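Local coordinates for protein ditrans,polycis-undecaprenyl-diphosphate synthase ((2E,6E)-farnesyl-diphosphate specific) (Acinetobacter baumannii, PDB 6ACS) that probably catalyses the sequential condensation of eight isopentenyl diphosphates with farnesyl diphosphate to make undecaprenyl diphosphate, the precursor of the lipid carrier for bacterial cell-wall synthesis, at residues Ala128-Ile133 and Asn176-Val181; Asn40-Ile45 and Arg55-Phe60. One frame throughout, in Å; residues are numbered along the deposited sequence.

How the contacts relate
Both segments of contact 2 precede those of contact 1 in the sequence, and their centres are about 12 Å apart. They share the parallel sheet at the heart of the subunit, in which strands 56-61 and 129-134 are neighbours. The backbone of L57 joins the two: its O is 2.9 Å from T132 N and its N is 2.9 Å from T130 O, both probable hydrogen bonds. The contacts use opposite faces of this pair. Helix 42-52 covers L57 and V59 in contact 2, whereas T130 and T132 meet the loop 176-181 in contact 1. These two strands are thus covered on both faces in the alpha/beta fold of the cis-prenyltransferase (UPP synthase) family.

Contact 1. Residues Ala128-Ile133 and Asn176-Val181; sequences AMTLTI and NDLPAV
The hydroxyl of T130 gets no polar partner from the loop: OG1 meets a methyl, CD2 of L178, at 4.0 Å. The other branch of T130 does the same, with CG2 4.0 Å from L178 CD1. The two forked ends cross obliquely, each branch of the threonine set against one branch of the leucine. T130 offers both branches because its CG2 stands anti to the backbone N and its OG1 anti to the carbonyl carbon (chi1 -64°). L178 reaches out of the loop with CG anti to its own carbonyl carbon (chi1 -62°), and from there the chain runs on extended to CD1. That reach bridges a gap of 8.5 Å between T130 CA and L178 CA.

One step further along the same face, T132 takes a looser part, its OG1 4.4 Å from L178 CD1. Here too a hydroxyl meets a methyl, so this is light van der Waals packing between one leucine and two threonines of alternate strand positions. L131, between them, points its side chain to the other face.

Polar bonds made elsewhere pin the loop on both sides of L178. D177 OD1 forms a salt bridge with R100 NH1 on strand 97-102; P179 O is hydrogen-bonded to H12 ND1 on strand 12-17, and A180 N to E240 OE2 of helix 239-252. The segment 176-181 therefore passes across the sheet near the beginnings of its strands, with L178 also touching A56 of strand 56-61, before the chain enters strand 183-186. Strand 129-134 lies between 97-102 and 56-61, its threonine face under this loop and M129 on the other face against V46, C49 and V50 of helix 42-52.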
loop_
_atom_site.group_PDB
_atom_site.type_symbol
_atom_site.label_atom_id
_atom_site.label_comp_id
_atom_site.label_asym_id
_atom_site.label_seq_id
_atom_site.Cartn_x
_atom_site.Cartn_y
_atom_site.Cartn_z
ATOM N N ALA B 128 6.975 24.369 10.516
ATOM C CA ALA B 128 6.751 23.454 11.631
ATOM C C ALA B 128 6.034 22.172 11.227
ATOM O O ALA B 128 6.288 21.118 11.822
ATOM C CB ALA B 128 5.934 24.135 12.731
ATOM N N MET B 129 5.162 22.235 10.231
ATOM C CA MET B 129 4.414 21.058 9.803
ATOM C C MET B 129 3.924 21.329 8.395
ATOM O O MET B 129 3.758 22.486 8.012
ATOM C CB MET B 129 3.233 20.754 10.727
ATOM C CG MET B 129 2.554 19.431 10.422
ATOM S SD MET B 129 1.170 19.084 11.528
ATOM C CE MET B 129 -0.129 20.084 10.808
ATOM N N THR B 130 3.747 20.265 7.618
ATOM C CA THR B 130 3.127 20.352 6.306
ATOM C C THR B 130 1.761 19.682 6.353
ATOM O O THR B 130 1.649 18.511 6.736
ATOM C CB THR B 130 4.000 19.708 5.236
ATOM O OG1 THR B 130 5.222 20.441 5.139
ATOM C CG2 THR B 130 3.277 19.716 3.885
ATOM N N LEU B 131 0.736 20.426 5.966
ATOM C CA LEU B 131 -0.608 19.907 5.780
ATOM C C LEU B 131 -0.852 19.752 4.280
ATOM O O LEU B 131 -0.814 20.736 3.535
ATOM C CB LEU B 131 -1.643 20.844 6.407
ATOM C CG LEU B 131 -3.117 20.525 6.100
ATOM C CD1 LEU B 131 -3.489 19.158 6.643
ATOM C CD2 LEU B 131 -4.034 21.589 6.696
ATOM N N THR B 132 -1.066 18.521 3.835
ATOM C CA THR B 132 -1.304 18.242 2.424
ATOM C C THR B 132 -2.751 17.825 2.222
ATOM O O THR B 132 -3.250 16.928 2.917
ATOM C CB THR B 132 -0.364 17.148 1.915
ATOM O OG1 THR B 132 0.992 17.601 2.050
ATOM C CG2 THR B 132 -0.658 16.848 0.432
ATOM N N ILE B 133 -3.419 18.483 1.274
ATOM C CA ILE B 133 -4.785 18.159 0.875
ATOM C C ILE B 133 -4.717 17.460 -0.476
ATOM O O ILE B 133 -4.177 18.006 -1.453
ATOM C CB ILE B 133 -5.673 19.415 0.796
ATOM C CG1 ILE B 133 -5.521 20.287 2.050
ATOM C CG2 ILE B 133 -7.112 19.024 0.494
ATOM C CD1 ILE B 133 -5.870 19.617 3.342
ATOM N N ASN B 176 7.733 13.005 -1.762
ATOM C CA ASN B 176 8.976 12.284 -1.518
ATOM C C ASN B 176 9.948 13.065 -0.644
ATOM O O ASN B 176 10.934 12.485 -0.185
ATOM C CB ASN B 176 9.665 11.900 -2.830
ATOM C CG ASN B 176 10.060 13.099 -3.663
ATOM O OD1 ASN B 176 11.058 13.777 -3.364
ATOM N ND2 ASN B 176 9.314 13.348 -4.742
ATOM N N ASP B 177 9.733 14.358 -0.439
ATOM C CA ASP B 177 10.623 15.118 0.430
ATOM C C ASP B 177 10.130 15.140 1.869
ATOM O O ASP B 177 10.753 15.790 2.716
ATOM C CB ASP B 177 10.800 16.543 -0.103
ATOM C CG ASP B 177 9.487 17.304 -0.193
ATOM O OD1 ASP B 177 8.444 16.692 -0.516
ATOM O OD2 ASP B 177 9.518 18.531 -0.014
ATOM N N LEU B 178 9.021 14.475 2.153
ATOM C CA LEU B 178 8.490 14.350 3.502
ATOM C C LEU B 178 8.742 12.941 4.018
ATOM O O LEU B 178 9.006 12.023 3.232
ATOM C CB LEU B 178 6.986 14.653 3.524
ATOM C CG LEU B 178 6.573 16.062 3.090
ATOM C CD1 LEU B 178 5.051 16.185 3.095
ATOM C CD2 LEU B 178 7.196 17.128 3.996
ATOM N N PRO B 179 8.682 12.725 5.335
ATOM C CA PRO B 179 8.817 11.355 5.856
ATOM C C PRO B 179 7.747 10.448 5.271
ATOM O O PRO B 179 6.662 10.903 4.917
ATOM C CB PRO B 179 8.615 11.526 7.370
ATOM C CG PRO B 179 8.903 12.961 7.645
ATOM C CD PRO B 179 8.467 13.708 6.408
ATOM N N ALA B 180 8.052 9.147 5.187
ATOM C CA ALA B 180 7.035 8.190 4.764
ATOM C C ALA B 180 5.907 8.183 5.783
ATOM O O ALA B 180 6.112 8.502 6.948
ATOM C CB ALA B 180 7.608 6.779 4.617
ATOM N N VAL B 181 4.712 7.826 5.325
ATOM C CA VAL B 181 3.544 7.789 6.207
ATOM C C VAL B 181 3.743 6.703 7.256
ATOM O O VAL B 181 4.000 5.536 6.929
ATOM C CB VAL B 181 2.251 7.554 5.406
ATOM C CG1 VAL B 181 1.038 7.378 6.366
ATOM C CG2 VAL B 181 2.001 8.713 4.434
#

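Contact 2. Residues Asn40-Ile45 and Arg55-Phe60; sequences NVLDPI and RALTVF
Neither ring nor amide enters the interface between L42 and V59; aliphatic branches alone meet, tip to tip. L42 CD1 lies 4.0 Å from V59 CG1, and L42 CD2 is 4.1 Å from V59 CG2, so the two forks face each other methyl to methyl. L42 gets there with CG anti to its backbone N (chi1 -172°), which directs the fork onto the strand.

L57, two residues before V59 and on the same face of the strand, extends the apolar patch: its CD2 is 4.4 Å from L42 CD1. I45 CG2 also comes near L57 CD2, but I45 is modelled in two conformers, so that touch is doubtful.

The polar groups act at the turn leading into the helix. N40 OD1 accepts weak capping bonds from L42 N (3.0 Å) and D43 N (3.5 Å), although N40 is itself poorly ordered. D43 OD1 pairs with R91 and Q88 of helix 71-95.

Helix 42-52 and strand 56-61 form the second half of a beta-alpha-beta crossover that begins at strand 12-17. The helix packs on one face of the sheet; L57 is flanked by V13 and I15 of strand 12-17 and by L131 of strand 129-134, V59 by M17 and I133, while helix 218-235 touches P44 and I45 through V218 and F221.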
loop_
_atom_site.group_PDB
_atom_site.type_symbol
_atom_site.label_atom_id
_atom_site.label_comp_id
_atom_site.label_asym_id
_atom_site.label_seq_id
_atom_site.Cartn_x
_atom_site.Cartn_y
_atom_site.Cartn_z
ATOM N N ASN B 40 -16.064 22.456 12.222
ATOM C CA ASN B 40 -14.908 21.965 11.488
ATOM C C ASN B 40 -14.307 20.789 12.255
ATOM O O ASN B 40 -13.925 20.938 13.420
ATOM C CB ASN B 40 -13.887 23.083 11.300
ATOM C CG ASN B 40 -12.846 22.752 10.255
ATOM O OD1 ASN B 40 -12.505 21.589 10.044
ATOM N ND2 ASN B 40 -12.343 23.780 9.578
ATOM N N VAL B 41 -14.175 19.643 11.592
ATOM C CA VAL B 41 -13.628 18.446 12.233
ATOM C C VAL B 41 -12.106 18.439 12.179
ATOM O O VAL B 41 -11.446 17.970 13.112
ATOM C CB VAL B 41 -14.224 17.176 11.587
ATOM C CG1 VAL B 41 -13.599 15.921 12.175
ATOM C CG2 VAL B 41 -15.728 17.141 11.792
ATOM N N LEU B 42 -11.537 18.936 11.076
ATOM C CA LEU B 42 -10.102 18.795 10.844
ATOM C C LEU B 42 -9.269 19.733 11.719
ATOM O O LEU B 42 -8.149 19.376 12.093
ATOM C CB LEU B 42 -9.793 19.014 9.360
ATOM C CG LEU B 42 -8.369 18.733 8.862
ATOM C CD1 LEU B 42 -7.969 17.308 9.219
ATOM C CD2 LEU B 42 -8.280 18.922 7.358
ATOM N N ASP B 43 -9.783 20.923 12.058
ATOM C CA ASP B 43 -8.962 21.918 12.751
ATOM C C ASP B 43 -8.376 21.435 14.077
ATOM O O ASP B 43 -7.175 21.668 14.314
ATOM C CB ASP B 43 -9.774 23.201 12.958
ATOM C CG ASP B 43 -9.976 23.975 11.675
ATOM O OD1 ASP B 43 -9.268 23.702 10.680
ATOM O OD2 ASP B 43 -10.857 24.859 11.667
ATOM N N PRO B 44 -9.141 20.814 14.991
ATOM C CA PRO B 44 -8.521 20.322 16.235
ATOM C C PRO B 44 -7.470 19.266 15.987
ATOM O O PRO B 44 -6.498 19.172 16.752
ATOM C CB PRO B 44 -9.706 19.737 17.020
ATOM C CG PRO B 44 -10.924 20.309 16.389
ATOM C CD PRO B 44 -10.595 20.569 14.969
ATOM N N ILE B 45 -7.641 18.477 14.919
ATOM C CA ILE B 45 -6.678 17.438 14.565
ATOM C C ILE B 45 -5.371 18.070 14.111
ATOM O O ILE B 45 -4.276 17.670 14.534
ATOM C CB ILE B 45 -7.264 16.535 13.464
ATOM C CG1 ILE B 45 -8.603 15.932 13.908
ATOM C CG2 ILE B 45 -6.238 15.486 12.989
ATOM C CD1 ILE B 45 -8.549 15.171 15.148
ATOM N N ARG B 55 5.319 15.922 11.823
ATOM C CA ARG B 55 5.915 16.727 10.761
ATOM C C ARG B 55 5.011 16.898 9.546
ATOM O O ARG B 55 5.171 17.871 8.796
ATOM C CB ARG B 55 7.235 16.109 10.304
ATOM C CG ARG B 55 8.287 16.096 11.397
ATOM C CD ARG B 55 9.618 15.608 10.872
ATOM N NE ARG B 55 10.723 16.053 11.719
ATOM C CZ ARG B 55 11.340 17.225 11.593
ATOM N NH1 ARG B 55 10.959 18.085 10.655
ATOM N NH2 ARG B 55 12.340 17.541 12.409
ATOM N N ALA B 56 4.087 15.963 9.313
ATOM C CA ALA B 56 3.253 16.008 8.123
ATOM C C ALA B 56 1.906 15.362 8.413
ATOM O O ALA B 56 1.837 14.326 9.072
ATOM C CB ALA B 56 3.914 15.288 6.942
ATOM N N LEU B 57 0.851 15.989 7.916
ATOM C CA LEU B 57 -0.509 15.462 7.973
ATOM C C LEU B 57 -1.089 15.561 6.575
ATOM O O LEU B 57 -1.104 16.652 5.995
ATOM C CB LEU B 57 -1.368 16.258 8.964
ATOM C CG LEU B 57 -2.858 15.936 8.964
ATOM C CD1 LEU B 57 -3.092 14.489 9.430
ATOM C CD2 LEU B 57 -3.582 16.942 9.852
ATOM N N THR B 58 -1.544 14.435 6.029
ATOM C CA THR B 58 -2.058 14.376 4.659
ATOM C C THR B 58 -3.471 13.801 4.680
ATOM O O THR B 58 -3.682 12.715 5.232
ATOM C CB THR B 58 -1.134 13.515 3.778
ATOM O OG1 THR B 58 0.201 14.058 3.815
ATOM C CG2 THR B 58 -1.652 13.442 2.334
ATOM N N VAL B 59 -4.434 14.507 4.082
ATOM C CA VAL B 59 -5.838 14.121 4.217
ATOM C C VAL B 59 -6.501 13.971 2.850
ATOM O O VAL B 59 -6.155 14.652 1.876
ATOM C CB VAL B 59 -6.615 15.121 5.105
ATOM C CG1 VAL B 59 -5.931 15.253 6.456
ATOM C CG2 VAL B 59 -6.754 16.446 4.416
ATOM N N PHE B 60 -7.491 13.076 2.809
ATOM C CA PHE B 60 -8.169 12.613 1.596
ATOM C C PHE B 60 -9.665 12.564 1.883
ATOM O O PHE B 60 -10.104 11.758 2.714
ATOM C CB PHE B 60 -7.684 11.208 1.255
ATOM C CG PHE B 60 -8.211 10.644 -0.037
ATOM C CD1 PHE B 60 -8.489 11.461 -1.111
ATOM C CD2 PHE B 60 -8.410 9.273 -0.167
ATOM C CE1 PHE B 60 -8.949 10.921 -2.307
ATOM C CE2 PHE B 60 -8.871 8.723 -1.358
ATOM C CZ PHE B 60 -9.139 9.550 -2.427
#